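Local coordinates for galacto-N-biose/lacto-N-biose I transporter substrate-binding protein (Bifidobacterium longum, PDB 2Z8F), which binds galacto-N-biose and lacto-N-biose I, and here lacto-N-tetraose, as the sugar-capturing component of a bifidobacterial ABC transporter, at residues A[106-112]-A[326-330]; A[129-133]-A[354-358]; A[14-18]-A[45-49]; A[186-192]-A[203-209]; A[282-286]-A[357-363]. All coordinates share one frame; numbering follows the deposited sequence.

How the contacts relate
Contact 3 comes first along the chain and stands apart, about 36 Å from contact 2 and 46 Å from contact 4, centre to centre. It pairs strands 16-22 and 47-53 at one edge of the six-stranded mixed sheet. Contacts 1 and 2 interleave along the chain and meet where Pro112 CG lies 3.6 Å from Thr129 CG2. Contacts 2 and 5 share Asn357 and Met358, with centres about 7 Å apart. Contact 4 joins this group through Phe361, which packs on Gly187 and Trp192. Contacts 2 and 5 lie near the bound glycan, consistent with the crossing segments between the lobes of a solute-binding protein.

Contact 1: A[106-112]-A[326-330]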
# COMPACT_ATOMS: atom_id res chain seq x y z
N ASN A 106 13.32 18.61 1.33
CA ASN A 106 13.80 18.59 -0.04
C ASN A 106 14.38 17.25 -0.51
O ASN A 106 14.67 17.08 -1.68
CB ASN A 106 14.78 19.75 -0.29
CG ASN A 106 14.07 21.12 -0.35
OD1 ASN A 106 14.72 22.16 -0.31
ND2 ASN A 106 12.74 21.11 -0.44
N ASP A 107 14.52 16.30 0.42
CA ASP A 107 14.93 14.96 0.06
C ASP A 107 13.77 14.10 -0.45
O ASP A 107 14.00 12.98 -0.90
CB ASP A 107 15.52 14.24 1.28
CG ASP A 107 16.93 14.67 1.61
OD1 ASP A 107 17.53 15.40 0.81
OD2 ASP A 107 17.44 14.20 2.66
N PHE A 108 12.53 14.60 -0.36
CA PHE A 108 11.34 13.79 -0.59
C PHE A 108 10.41 14.41 -1.60
O PHE A 108 10.36 15.64 -1.71
CB PHE A 108 10.62 13.57 0.72
CG PHE A 108 11.44 12.81 1.68
CD1 PHE A 108 11.65 11.46 1.48
CD2 PHE A 108 12.10 13.46 2.72
CE1 PHE A 108 12.49 10.75 2.35
CE2 PHE A 108 12.93 12.76 3.57
CZ PHE A 108 13.11 11.40 3.36
N ALA A 109 9.69 13.56 -2.34
CA ALA A 109 8.65 14.08 -3.24
C ALA A 109 7.60 14.85 -2.46
O ALA A 109 7.29 14.53 -1.31
CB ALA A 109 8.02 12.95 -4.07
N SER A 110 7.04 15.91 -3.07
CA SER A 110 6.13 16.79 -2.37
C SER A 110 4.81 16.14 -1.95
O SER A 110 4.29 16.47 -0.88
CB SER A 110 5.88 18.06 -3.21
OG SER A 110 5.28 17.70 -4.45
N GLY A 111 4.32 15.23 -2.77
CA GLY A 111 3.07 14.50 -2.47
C GLY A 111 3.21 13.70 -1.19
O GLY A 111 2.55 13.98 -0.18
N PRO A 112 4.08 12.67 -1.22
CA PRO A 112 4.35 11.92 0.01
C PRO A 112 4.67 12.79 1.22
O PRO A 112 4.21 12.50 2.32
CB PRO A 112 5.54 11.03 -0.39
CG PRO A 112 5.35 10.79 -1.82
CD PRO A 112 4.80 12.11 -2.37
N ALA A 326 9.81 7.25 -1.52
CA ALA A 326 9.40 8.68 -1.56
C ALA A 326 10.59 9.61 -1.81
O ALA A 326 10.44 10.77 -2.23
CB ALA A 326 8.68 9.05 -0.26
N ALA A 327 11.79 9.11 -1.52
CA ALA A 327 13.01 9.93 -1.67
C ALA A 327 13.21 10.35 -3.11
O ALA A 327 12.94 9.59 -4.03
CB ALA A 327 14.22 9.15 -1.19
N THR A 328 13.74 11.57 -3.30
CA THR A 328 14.05 12.05 -4.63
C THR A 328 15.55 12.30 -4.77
O THR A 328 15.99 12.86 -5.75
CB THR A 328 13.30 13.37 -4.92
OG1 THR A 328 13.52 14.25 -3.83
CG2 THR A 328 11.79 13.10 -5.11
N THR A 329 16.32 11.83 -3.80
CA THR A 329 17.77 12.09 -3.76
C THR A 329 18.55 11.35 -4.85
O THR A 329 19.64 11.80 -5.24
CB THR A 329 18.33 11.74 -2.39
OG1 THR A 329 17.84 10.43 -2.04
CG2 THR A 329 17.86 12.73 -1.34
N GLU A 330 18.01 10.23 -5.35
CA GLU A 330 18.60 9.47 -6.46
C GLU A 330 17.49 8.65 -7.11
O GLU A 330 16.49 8.37 -6.45
CB GLU A 330 19.73 8.55 -5.98
CG GLU A 330 19.32 7.51 -4.98
CD GLU A 330 20.47 6.61 -4.55
OE1 GLU A 330 20.80 5.65 -5.29
OE2 GLU A 330 21.04 6.87 -3.47
O HOH W 1 16.11 15.31 -3.43
O HOH W 2 12.10 16.53 -4.46
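The CB methyl of Ala326 lies against the ring of Pro112, 3.7 Å from its CB. Pro112 CG is a little farther off, so the methyl meets the CB-CG side of the ring. Phe108 CD1 lies 3.8 Å from Ala327 CA. The carbonyl carbon of Ala326 lies at the edge of the Phe108 ring, near its plane. CB of Asp107 lies above one ring face, toward the rim.

Two backbone bonds hold the two segments together. Thr328 N donates to Asp107 O over 2.8 Å in a nearly straight bond. Ala109 N donates to Ala326 O at 2.9 Å. They flank Phe108 and Ala327 and form a single beta bridge, which links the loop before helix 110-114 to the loop between helices 315-320 and 336-341. Ala109 is the N-cap residue of helix 110-114, so one of these bonds anchors the start of that helix.

Thr328 sets its CG2 anti to its carbonyl carbon and beside its backbone N. This brings the methyl to 3.5 Å from Ala109 N. Its OG1 sits near Asp107 O and also meets two waters, one held by Asn106 O and the other weakly by Phe108 O. Thr329 CG2 comes to 3.4 Å from Asp107 OD1, the two side chains crossing at a slant. That carboxylate oxygen is hydrogen-bonded to a MES molecule, probably from the crystallisation liquor. Pro126 of strand 121-126 packs on Phe108, Pro112 and Ala326.

Contact 2: A[129-133]-A[354-358]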
# COMPACT_ATOMS: atom_id res chain seq x y z
N THR A 129 5.66 4.80 -1.74
CA THR A 129 4.29 4.93 -2.25
C THR A 129 3.77 3.62 -2.85
O THR A 129 4.55 2.73 -3.23
CB THR A 129 4.18 6.07 -3.29
OG1 THR A 129 4.97 5.73 -4.42
CG2 THR A 129 4.69 7.39 -2.69
N GLY A 130 2.45 3.51 -2.95
CA GLY A 130 1.81 2.27 -3.37
C GLY A 130 0.87 2.38 -4.56
O GLY A 130 -0.31 2.02 -4.46
N PRO A 131 1.38 2.86 -5.70
CA PRO A 131 0.49 2.91 -6.87
C PRO A 131 0.08 1.53 -7.32
O PRO A 131 0.88 0.57 -7.27
CB PRO A 131 1.36 3.57 -7.95
CG PRO A 131 2.78 3.22 -7.52
CD PRO A 131 2.74 3.32 -6.03
N LEU A 132 -1.18 1.40 -7.71
CA LEU A 132 -1.65 0.14 -8.28
C LEU A 132 -1.28 -0.03 -9.75
O LEU A 132 -1.40 0.90 -10.57
CB LEU A 132 -3.17 -0.02 -8.05
CG LEU A 132 -3.57 -0.15 -6.59
CD1 LEU A 132 -5.02 0.31 -6.32
CD2 LEU A 132 -3.46 -1.64 -6.18
N VAL A 133 -0.84 -1.23 -10.09
CA VAL A 133 -0.44 -1.59 -11.45
C VAL A 133 -1.01 -2.98 -11.81
O VAL A 133 -1.77 -3.56 -11.02
CB VAL A 133 1.12 -1.55 -11.62
CG1 VAL A 133 1.64 -0.17 -11.39
CG2 VAL A 133 1.81 -2.53 -10.61
N ALA A 354 3.26 5.05 -12.81
CA ALA A 354 2.02 4.85 -12.05
C ALA A 354 1.90 5.86 -10.92
O ALA A 354 0.86 6.51 -10.73
CB ALA A 354 1.97 3.41 -11.50
N ASN A 355 2.99 6.02 -10.17
CA ASN A 355 3.03 7.01 -9.10
C ASN A 355 2.65 8.41 -9.60
O ASN A 355 1.88 9.11 -8.94
CB ASN A 355 4.43 7.06 -8.50
CG ASN A 355 4.52 8.04 -7.38
OD1 ASN A 355 5.01 9.17 -7.56
ND2 ASN A 355 4.04 7.65 -6.21
N ASN A 356 3.18 8.78 -10.76
CA ASN A 356 2.94 10.11 -11.30
C ASN A 356 1.49 10.28 -11.76
O ASN A 356 1.02 11.41 -11.93
CB ASN A 356 3.92 10.42 -12.44
CG ASN A 356 5.38 10.49 -11.96
OD1 ASN A 356 6.32 10.50 -12.77
ND2 ASN A 356 5.58 10.52 -10.64
N ASN A 357 0.78 9.17 -11.93
CA ASN A 357 -0.61 9.17 -12.40
C ASN A 357 -1.56 8.74 -11.29
O ASN A 357 -2.71 8.38 -11.56
CB ASN A 357 -0.77 8.20 -13.57
CG ASN A 357 -0.26 8.76 -14.87
OD1 ASN A 357 -0.26 9.98 -15.09
ND2 ASN A 357 0.14 7.88 -15.77
N MET A 358 -1.07 8.74 -10.05
CA MET A 358 -1.87 8.25 -8.93
C MET A 358 -2.71 9.36 -8.32
O MET A 358 -2.17 10.42 -7.92
CB MET A 358 -0.94 7.62 -7.87
CG MET A 358 -1.62 7.17 -6.62
SD MET A 358 -0.48 6.13 -5.68
CE MET A 358 0.63 7.36 -5.03
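Apolar contacts carry most of this buried interface. The CB methyl of Ala354 touches two side chains of the other segment. Pro131 CB lies 3.6 Å from it, and Val133 CG1 also approaches to 3.6 Å. Val133 CG1 is directed there by a chi1 of -62°, which sets it anti to the carbonyl carbon. Pro131 CB and CG also lie over the backbone N of Asn355, so the proline packs on the last turn of the helix as well as on the methyl.

Sulfur packing comes next. Met358 extends through its first two torsions and then bends at chi3, 74°. The extended part carries SD to 3.6 Å from Pro131 CA, with Pro131 CB slightly farther away. The bend turns CE toward Thr129, where it lies 4.2 Å from Thr129 CB.

The polar approach is of another kind. Asn355 CG stands anti to its backbone N, chi1 -179°, and sends the amide toward Thr129. Its ND2 comes to 2.8 Å from Thr129 OG1, but the angle is poor and the pair is not a hydrogen bond. The two side chains cross at about a right angle.

Asn357 N bonds to Ala354 O and Met358 N to Asn355 O, each three residues back, where the chain leaves the helix. Gly130 is about 6 Å from a bound galactose at the nearest atoms, so this junction lies beside the glycan pocket. Helix 347-356 ends against the start of strand 132-137. This is the middle strand of a three-stranded antiparallel sheet, between strands 246-250 and 269-273. Val271 and Gln273 of the latter strand touch Val133 and Ala354 respectively.

Contact 3: A[14-18]-A[45-49]. With ZN (zinc ion), chain F.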
# COMPACT_ATOMS: atom_id res chain seq x y z
N GLY A 14 26.47 11.70 25.36
CA GLY A 14 27.29 11.20 24.27
C GLY A 14 26.58 10.21 23.34
O GLY A 14 26.74 10.29 22.13
N VAL A 15 25.81 9.30 23.93
CA VAL A 15 25.07 8.29 23.16
C VAL A 15 23.56 8.47 23.39
O VAL A 15 23.07 8.42 24.53
CB VAL A 15 25.50 6.84 23.55
CG1 VAL A 15 24.72 5.81 22.75
CG2 VAL A 15 27.01 6.64 23.34
N VAL A 16 22.84 8.69 22.29
CA VAL A 16 21.40 8.70 22.28
C VAL A 16 20.96 7.37 21.68
O VAL A 16 21.56 6.91 20.71
CB VAL A 16 20.88 9.93 21.46
CG1 VAL A 16 19.47 9.72 20.95
CG2 VAL A 16 20.98 11.19 22.33
N ASN A 17 19.95 6.75 22.29
CA ASN A 17 19.47 5.47 21.81
C ASN A 17 18.05 5.61 21.30
O ASN A 17 17.19 6.06 22.05
CB ASN A 17 19.48 4.45 22.93
CG ASN A 17 20.89 4.02 23.30
OD1 ASN A 17 21.51 3.22 22.60
ND2 ASN A 17 21.39 4.50 24.44
N ILE A 18 17.86 5.21 20.04
CA ILE A 18 16.60 5.33 19.30
C ILE A 18 16.09 3.92 18.98
O ILE A 18 16.88 3.04 18.65
CB ILE A 18 16.88 6.07 17.93
CG1 ILE A 18 17.39 7.49 18.19
CG2 ILE A 18 15.64 6.07 16.98
CD1 ILE A 18 16.50 8.32 19.08
N PRO A 45 28.23 6.35 16.55
CA PRO A 45 28.19 5.92 17.95
C PRO A 45 27.34 6.86 18.83
O PRO A 45 26.86 6.45 19.90
CB PRO A 45 29.66 5.98 18.39
CG PRO A 45 30.33 6.91 17.40
CD PRO A 45 29.61 6.66 16.11
N ASP A 46 27.14 8.10 18.35
CA ASP A 46 26.39 9.12 19.05
C ASP A 46 24.85 8.95 18.97
O ASP A 46 24.12 9.50 19.82
CB ASP A 46 26.80 10.52 18.55
CG ASP A 46 26.57 10.71 17.06
OD1 ASP A 46 27.15 9.96 16.19
OD2 ASP A 46 25.85 11.67 16.70
N ILE A 47 24.37 8.24 17.95
CA ILE A 47 22.94 7.93 17.80
C ILE A 47 22.81 6.46 17.40
O ILE A 47 22.96 6.10 16.22
CB ILE A 47 22.26 8.81 16.71
CG1 ILE A 47 22.44 10.30 17.00
CG2 ILE A 47 20.77 8.43 16.59
CD1 ILE A 47 22.28 11.20 15.75
N GLN A 48 22.55 5.60 18.38
CA GLN A 48 22.47 4.17 18.14
C GLN A 48 21.02 3.77 17.97
O GLN A 48 20.17 4.16 18.77
CB GLN A 48 23.11 3.42 19.32
CG GLN A 48 24.63 3.56 19.35
CD GLN A 48 25.30 2.80 18.24
OE1 GLN A 48 25.38 1.56 18.27
NE2 GLN A 48 25.77 3.53 17.23
N VAL A 49 20.74 3.00 16.92
CA VAL A 49 19.39 2.63 16.56
C VAL A 49 19.15 1.13 16.66
O VAL A 49 19.90 0.33 16.09
CB VAL A 49 19.08 3.11 15.14
CG1 VAL A 49 17.62 2.74 14.74
CG2 VAL A 49 19.29 4.62 15.07
ZN ZN F . 27.32 10.66 14.40
O HOH W 3 19.67 2.18 20.57
O HOH W 4 29.28 10.06 14.06
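Gln48 O accepts from Ile18 N in a nearly straight bond of 2.8 Å. A water oxygen lies 2.7 Å from Gln48 O and can also bond to Asn17 OD1, its protons being shared among several acceptors. Val16 completes the parallel pairing. Its N donates to Asp46 O, and its O accepts from Gln48 N at 2.9 Å.

Val16, Ile18, Ile47 and Val49 share one face. There Ile18 CG1 lies alongside Ile47 CG2 at 3.9 Å, and Ile18 CB meets Val49 CG2. Asn17 and Gln48 occupy the other face, with their amide planes 81° apart. The chain of Gln48 bends at chi2, and its NE2 bonds to His44 O and Asn41 O.

Asp46 keeps its carbonyl in the pairing, while its side chain points away and binds a zinc ion through OD1 at 1.9 Å. His44 and a water also bind this zinc. The carboxylate reaches it with CG between the backbone N and carbonyl carbon, chi1 59°.

The pair belongs to the beta-alpha-beta unit of strand 16-22, helix 33-43 and strand 47-53. Strand 47-53 is outermost in the mixed sheet. Helix 33-43 packs on Val49, and helix 301-311 on Val16, Ile47 and Val49.

Contact 4: A[186-192]-A[203-209]; sequences AGASGGW and NTETDGS
Trp192 CG stands anti to the carbonyl carbon, beside the backbone N (chi1 -70°), and this lays the indole against Thr204. Thr204 places CG2 beside its own backbone N, so the methyl also faces the ring, while its OG1 bonds to Phe392 O. Thr204 CA sits over the five-membered ring, 3.6 Å from its centroid, in a CH-pi contact. Thr204 CG2 lies farther along, 3.5 Å from Trp192 CE3. The two side chains cross at about a right angle. On the pyrrole side, Trp192 NE1 comes to 3.1 Å from Ser209 OG.

The backbone is pinned nearby by Asn203 N, which donates to Trp192 O over 2.9 Å. Asn203 OD1 accepts from Glu205 N in an Asx turn. Ser209 OG donates to Thr204 O, and Thr206 OG1 accepts from Ser209 N to cap the following helix.

One water bridges the two segments. It donates to Ala186 O and Gly190 O, accepts from Thr206 OG1 at 2.6 Å, and accepts weakly from Trp192 NE1. A second water joins Ser189 OG to Gly208 N. Gly208 meets Ser189 OG through CA at 3.4 Å; a side chain there would clash with it and with Ala186 O. Replacing Trp192 by an alanine would probably open a gap over Thr204 and deprive the first water of its weak donor.

Helix 178-187 thus ends beside the start of helix 207-221. The two-stranded sheet 193-196 and 199-202 connects them. Helix 389-405 packs on Ala186, Thr204 and Ser209, and Phe361 meets Trp192 edge-to-face.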
# COMPACT_ATOMS: atom_id res chain seq x y z
N ALA A 186 -11.18 2.30 -6.57
CA ALA A 186 -12.31 3.24 -6.59
C ALA A 186 -11.82 4.69 -6.43
O ALA A 186 -12.28 5.60 -7.14
CB ALA A 186 -13.31 2.89 -5.51
N GLY A 187 -10.83 4.88 -5.56
CA GLY A 187 -10.32 6.21 -5.18
C GLY A 187 -9.52 6.90 -6.28
O GLY A 187 -9.29 8.13 -6.23
N ALA A 188 -9.13 6.12 -7.29
CA ALA A 188 -8.30 6.63 -8.39
C ALA A 188 -9.01 7.81 -9.05
O ALA A 188 -8.36 8.74 -9.52
CB ALA A 188 -8.05 5.53 -9.40
N SER A 189 -10.33 7.76 -9.07
CA SER A 189 -11.12 8.78 -9.78
C SER A 189 -11.76 9.83 -8.88
O SER A 189 -12.47 10.72 -9.38
CB SER A 189 -12.20 8.10 -10.60
OG SER A 189 -12.93 7.22 -9.77
N GLY A 190 -11.55 9.74 -7.58
CA GLY A 190 -12.10 10.74 -6.69
C GLY A 190 -12.13 10.32 -5.24
O GLY A 190 -12.30 9.14 -4.91
N GLY A 191 -11.97 11.30 -4.36
CA GLY A 191 -11.95 11.07 -2.93
C GLY A 191 -13.30 10.63 -2.40
O GLY A 191 -14.35 10.90 -3.00
N TRP A 192 -13.26 9.95 -1.27
CA TRP A 192 -14.45 9.60 -0.50
C TRP A 192 -14.71 10.53 0.69
O TRP A 192 -15.81 10.53 1.24
CB TRP A 192 -14.28 8.19 0.09
CG TRP A 192 -14.34 7.10 -0.91
CD1 TRP A 192 -14.63 7.19 -2.25
CD2 TRP A 192 -14.19 5.70 -0.63
NE1 TRP A 192 -14.63 5.94 -2.83
CE2 TRP A 192 -14.38 5.01 -1.85
CE3 TRP A 192 -13.93 4.98 0.55
CZ2 TRP A 192 -14.29 3.61 -1.94
CZ3 TRP A 192 -13.85 3.60 0.46
CH2 TRP A 192 -14.03 2.93 -0.77
N ASN A 203 -18.72 10.30 1.10
CA ASN A 203 -19.44 9.59 0.05
C ASN A 203 -18.54 8.54 -0.57
O ASN A 203 -17.68 8.86 -1.40
CB ASN A 203 -19.95 10.54 -1.03
CG ASN A 203 -20.62 9.80 -2.19
OD1 ASN A 203 -21.03 8.62 -2.07
ND2 ASN A 203 -20.74 10.49 -3.33
N THR A 204 -18.70 7.29 -0.11
CA THR A 204 -17.91 6.17 -0.62
C THR A 204 -18.57 5.49 -1.80
O THR A 204 -18.09 4.44 -2.25
CB THR A 204 -17.69 5.12 0.50
OG1 THR A 204 -18.96 4.55 0.85
CG2 THR A 204 -17.09 5.76 1.70
N GLU A 205 -19.66 6.09 -2.30
CA GLU A 205 -20.43 5.54 -3.41
C GLU A 205 -20.33 6.45 -4.61
O GLU A 205 -21.33 6.90 -5.17
CB GLU A 205 -21.88 5.32 -2.97
CG GLU A 205 -21.94 4.18 -1.95
CD GLU A 205 -23.31 3.94 -1.40
OE1 GLU A 205 -23.71 4.72 -0.51
OE2 GLU A 205 -23.95 2.95 -1.82
N THR A 206 -19.09 6.71 -5.01
CA THR A 206 -18.80 7.56 -6.15
C THR A 206 -18.97 6.81 -7.46
O THR A 206 -19.20 5.60 -7.50
CB THR A 206 -17.36 8.00 -6.07
OG1 THR A 206 -16.57 6.79 -6.06
CG2 THR A 206 -17.07 8.80 -4.78
N ASP A 207 -18.86 7.52 -8.59
CA ASP A 207 -18.88 6.85 -9.87
C ASP A 207 -17.77 5.80 -10.00
O ASP A 207 -18.00 4.78 -10.63
CB ASP A 207 -18.74 7.86 -11.02
CG ASP A 207 -19.88 8.84 -11.06
OD1 ASP A 207 -20.86 8.63 -10.33
OD2 ASP A 207 -19.78 9.82 -11.83
N GLY A 208 -16.62 6.05 -9.38
CA GLY A 208 -15.50 5.09 -9.35
C GLY A 208 -15.82 3.85 -8.53
O GLY A 208 -15.53 2.72 -8.95
N SER A 209 -16.43 4.05 -7.38
CA SER A 209 -16.88 2.91 -6.57
C SER A 209 -17.87 2.06 -7.37
O SER A 209 -17.78 0.84 -7.45
CB SER A 209 -17.49 3.37 -5.23
OG SER A 209 -16.51 4.00 -4.44
O HOH W 5 -13.98 7.29 -5.83
O HOH W 6 -15.18 8.49 -8.67
O HOH W 7 -16.92 11.45 -2.12

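Contact 5: A[282-286]-A[357-363]; sequences GKTGP and NMGDFTY
Thr284 touches Met358 through backbone and side chain, and both of its main-chain polar atoms are used. Its N donates to Asn357 O at 3.0 Å. Its O accepts from Gly359 N at 2.9 Å in a nearly straight bond. These two bonds make a single beta bridge between Thr284 and Met358. Thr284 OG1 is bonded to Leu132 O outside the segments. With OG1 anti to the backbone N, chi1 -173°, CG2 is left to meet Met358 CB at 3.9 Å.

Lys283 CA makes a CH contact to Asn357 O at 3.4 Å, and the lysine chain, bent at chi2 and chi3, curls so that CB and CD also lie near this oxygen. Lys283 O accepts from Asn280 ND2.

Pro286 O is served by a water, which donates to it at 2.9 Å. The same water bonds to Tyr363 OH at 2.7 Å, in the plane of the phenol ring. Pro286 CG lies 3.4 Å from that hydroxyl oxygen and also meets Phe361 CB, the proline and phenylalanine side chains crossing at about a right angle. Pro286 CB meets the Met358 sulfur. Phe361 CD2 sits above the centre of the Tyr363 ring. A glycine in place of Pro286 would probably take the ring from Phe361 CB and Tyr363 OH, leave Met358 SD with less cover, and free the chain to turn.

The side chain of Tyr363 is about 8 Å from a bound N-acetylglucosamine at the nearest atoms, so the paired loops stand beside the pocket. The loop between strands 269-273 and 290-294 here runs beside the loop between helices 347-356 and 367-380. Gly285 bonds to Leu132 of strand 132-137, and Phe367 packs edge-to-face on Tyr363.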
# COMPACT_ATOMS: atom_id res chain seq x y z
N GLY A 282 -7.73 6.73 -16.75
CA GLY A 282 -6.31 6.98 -16.96
C GLY A 282 -5.49 7.23 -15.70
O GLY A 282 -4.27 7.51 -15.79
N LYS A 283 -6.13 7.15 -14.53
CA LYS A 283 -5.43 7.34 -13.25
C LYS A 283 -5.29 5.99 -12.56
O LYS A 283 -6.02 5.06 -12.88
CB LYS A 283 -6.18 8.28 -12.29
CG LYS A 283 -6.40 9.74 -12.78
CD LYS A 283 -5.11 10.48 -12.98
CE LYS A 283 -4.70 11.32 -11.77
NZ LYS A 283 -3.62 12.30 -12.17
N THR A 284 -4.37 5.92 -11.62
CA THR A 284 -4.37 4.79 -10.68
C THR A 284 -4.64 5.34 -9.27
O THR A 284 -4.89 6.54 -9.09
CB THR A 284 -3.09 3.96 -10.79
OG1 THR A 284 -3.23 2.79 -9.96
CG2 THR A 284 -1.86 4.75 -10.38
N GLY A 285 -4.59 4.49 -8.25
CA GLY A 285 -4.87 4.93 -6.92
C GLY A 285 -3.91 4.24 -5.97
O GLY A 285 -3.22 3.32 -6.41
N PRO A 286 -3.87 4.72 -4.71
CA PRO A 286 -2.95 4.22 -3.70
C PRO A 286 -3.46 2.95 -3.03
O PRO A 286 -4.64 2.84 -2.68
CB PRO A 286 -2.89 5.37 -2.68
CG PRO A 286 -4.30 5.99 -2.75
CD PRO A 286 -4.69 5.85 -4.20
N ASN A 357 0.78 9.17 -11.93
CA ASN A 357 -0.61 9.17 -12.40
C ASN A 357 -1.56 8.74 -11.29
O ASN A 357 -2.71 8.38 -11.56
CB ASN A 357 -0.77 8.20 -13.57
CG ASN A 357 -0.26 8.76 -14.87
OD1 ASN A 357 -0.26 9.98 -15.09
ND2 ASN A 357 0.14 7.88 -15.77
N MET A 358 -1.07 8.74 -10.05
CA MET A 358 -1.87 8.25 -8.93
C MET A 358 -2.71 9.36 -8.32
O MET A 358 -2.17 10.42 -7.92
CB MET A 358 -0.94 7.62 -7.87
CG MET A 358 -1.62 7.17 -6.62
SD MET A 358 -0.48 6.13 -5.68
CE MET A 358 0.63 7.36 -5.03
N GLY A 359 -4.01 9.14 -8.21
CA GLY A 359 -4.88 10.12 -7.54
C GLY A 359 -4.63 10.35 -6.06
O GLY A 359 -4.24 9.43 -5.32
N ASP A 360 -4.83 11.59 -5.63
CA ASP A 360 -4.75 11.94 -4.22
C ASP A 360 -5.97 11.38 -3.53
O ASP A 360 -7.06 11.37 -4.11
CB ASP A 360 -4.80 13.46 -4.04
CG ASP A 360 -3.56 14.17 -4.56
OD1 ASP A 360 -2.48 13.57 -4.56
OD2 ASP A 360 -3.68 15.37 -4.94
N PHE A 361 -5.82 10.95 -2.28
CA PHE A 361 -6.93 10.35 -1.53
C PHE A 361 -6.79 10.62 -0.03
O PHE A 361 -5.92 10.06 0.64
CB PHE A 361 -7.03 8.84 -1.79
CG PHE A 361 -8.32 8.20 -1.30
CD1 PHE A 361 -9.42 8.11 -2.16
CD2 PHE A 361 -8.45 7.72 0.01
CE1 PHE A 361 -10.64 7.53 -1.74
CE2 PHE A 361 -9.66 7.10 0.44
CZ PHE A 361 -10.74 7.01 -0.44
N THR A 362 -7.64 11.49 0.50
CA THR A 362 -7.70 11.75 1.93
C THR A 362 -8.32 10.54 2.64
O THR A 362 -9.36 10.05 2.21
CB THR A 362 -8.53 13.03 2.22
OG1 THR A 362 -7.84 14.16 1.65
CG2 THR A 362 -8.74 13.26 3.73
N TYR A 363 -7.65 10.05 3.70
CA TYR A 363 -8.23 9.02 4.57
C TYR A 363 -8.77 9.63 5.86
O TYR A 363 -8.03 10.28 6.60
CB TYR A 363 -7.18 7.96 4.91
CG TYR A 363 -6.73 7.18 3.71
CD1 TYR A 363 -7.41 6.02 3.29
CD2 TYR A 363 -5.62 7.61 2.97
CE1 TYR A 363 -6.98 5.30 2.18
CE2 TYR A 363 -5.18 6.91 1.86
CZ TYR A 363 -5.86 5.77 1.45
OH TYR A 363 -5.41 5.08 0.35
O HOH W 8 -6.44 2.75 -0.42